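Local structure of beta2-microglobulin (Anolis carolinensis, 7CPO) at residues Ser52-Ser55 with Thr61-Arg64. The protein probably serves as the light chain of MHC class I, pairing with the heavy chain to help display peptides to T cells. Numbering follows the deposited sequence.
Sequences SDLS and TFER
R64 sets out with CG anti to its own N (chi1 176°), then folds at chi2 and chi3 (80° and 74°), and this bent chain carries the guanidinium across to S52 and L54. R64 NH1 donates to S52 O at 2.7 Å, the oxygen lying at the guanidinium's edge, close to its plane, and NH1 lying in the carbonyl plane. L54 sits over one face of the same group, its CB 3.6 Å from R64 NH2, the two side chains crossing at about a right angle. L54 CD1 reaches across the hairpin to F62 CD1, at 3.7 Å. A lysine in place of R64 has no planar group to lie against L54, and would probably hold S52 O less firmly, its amine free to turn. S52 OG hydrogen-bonds to D53 O within its own segment and also with L65 N. E63 N donates to S55 O at 2.9 Å, and that oxygen also takes a CA-H contact from F62. The E63 carboxylate brings OE1 2.9 Å from S55 OG, while OE2 forms a salt bridge with K57. D53 OD1 and L54 O form hydrogen bonds with the OG atoms of S37 and S25 of the MHC class I antigen chain. S55 and E63 form an antiparallel hydrogen-bonded pair in the hairpin of strands 49-56 and 62-70, at the edge of the four-stranded immunoglobulin C1-set sheet with which beta2-microglobulin meets its heavy chain.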
loop_
_atom_site.group_PDB
_atom_site.type_symbol
_atom_site.label_atom_id
_atom_site.label_comp_id
_atom_site.label_asym_id
_atom_site.label_seq_id
_atom_site.Cartn_x
_atom_site.Cartn_y
_atom_site.Cartn_z
ATOM N N SER B 52 -5.564 -4.538 7.717
ATOM C CA SER B 52 -4.143 -4.250 7.619
ATOM C C SER B 52 -3.814 -2.920 8.280
ATOM O O SER B 52 -4.681 -2.068 8.504
ATOM C CB SER B 52 -3.707 -4.190 6.153
ATOM O OG SER B 52 -4.187 -2.980 5.582
ATOM N N ASP B 53 -2.524 -2.726 8.542
ATOM C CA ASP B 53 -2.076 -1.435 9.034
ATOM C C ASP B 53 -2.210 -0.375 7.939
ATOM O O ASP B 53 -2.478 -0.669 6.765
ATOM C CB ASP B 53 -0.640 -1.531 9.549
ATOM C CG ASP B 53 -0.509 -2.490 10.728
ATOM O OD1 ASP B 53 0.441 -3.307 10.745
ATOM O OD2 ASP B 53 -1.375 -2.437 11.632
ATOM N N LEU B 54 -2.049 0.883 8.345
ATOM C CA LEU B 54 -2.279 2.020 7.464
ATOM C C LEU B 54 -0.978 2.439 6.784
ATOM O O LEU B 54 -0.031 2.875 7.445
ATOM C CB LEU B 54 -2.872 3.182 8.258
ATOM C CG LEU B 54 -3.057 4.489 7.496
ATOM C CD1 LEU B 54 -4.193 4.350 6.481
ATOM C CD2 LEU B 54 -3.310 5.631 8.468
ATOM N N SER B 55 -0.936 2.327 5.468
ATOM C CA SER B 55 0.200 2.795 4.689
ATOM C C SER B 55 -0.289 3.752 3.606
ATOM O O SER B 55 -1.492 3.976 3.442
ATOM C CB SER B 55 0.964 1.618 4.076
ATOM O OG SER B 55 0.189 1.021 3.048
ATOM N N THR B 61 -1.363 9.367 -0.718
ATOM C CA THR B 61 -2.706 8.879 -0.467
ATOM C C THR B 61 -2.654 7.503 0.178
ATOM O O THR B 61 -1.773 6.688 -0.105
ATOM C CB THR B 61 -3.532 8.815 -1.751
ATOM O OG1 THR B 61 -2.946 7.868 -2.656
ATOM C CG2 THR B 61 -3.624 10.192 -2.398
ATOM N N PHE B 62 -3.632 7.250 1.032
ATOM C CA PHE B 62 -3.656 6.140 1.966
ATOM C C PHE B 62 -4.256 4.875 1.356
ATOM O O PHE B 62 -4.958 4.918 0.348
ATOM C CB PHE B 62 -4.436 6.569 3.192
ATOM C CG PHE B 62 -3.743 7.641 3.970
ATOM C CD1 PHE B 62 -2.753 7.307 4.889
ATOM C CD2 PHE B 62 -4.053 8.982 3.765
ATOM C CE1 PHE B 62 -2.094 8.293 5.612
ATOM C CE2 PHE B 62 -3.399 9.972 4.473
ATOM C CZ PHE B 62 -2.413 9.629 5.403
ATOM N N GLU B 63 -3.935 3.735 1.977
ATOM C CA GLU B 63 -4.446 2.425 1.584
ATOM C C GLU B 63 -4.852 1.650 2.831
ATOM O O GLU B 63 -4.237 1.787 3.893
ATOM C CB GLU B 63 -3.419 1.575 0.814
ATOM C CG GLU B 63 -2.464 2.343 -0.061
ATOM C CD GLU B 63 -1.277 1.498 -0.507
ATOM O OE1 GLU B 63 -0.720 0.747 0.333
ATOM O OE2 GLU B 63 -0.910 1.581 -1.704
ATOM N N ARG B 64 -5.876 0.805 2.681
ATOM C CA ARG B 64 -6.402 0.017 3.789
ATOM C C ARG B 64 -7.092 -1.222 3.240
ATOM O O ARG B 64 -7.938 -1.122 2.343
ATOM C CB ARG B 64 -7.383 0.838 4.633
ATOM C CG ARG B 64 -8.053 0.051 5.762
ATOM C CD ARG B 64 -7.135 -0.071 6.966
ATOM N NE ARG B 64 -7.045 1.189 7.696
ATOM C CZ ARG B 64 -6.272 1.382 8.756
ATOM N NH1 ARG B 64 -5.516 0.394 9.214
ATOM N NH2 ARG B 64 -6.265 2.561 9.364
#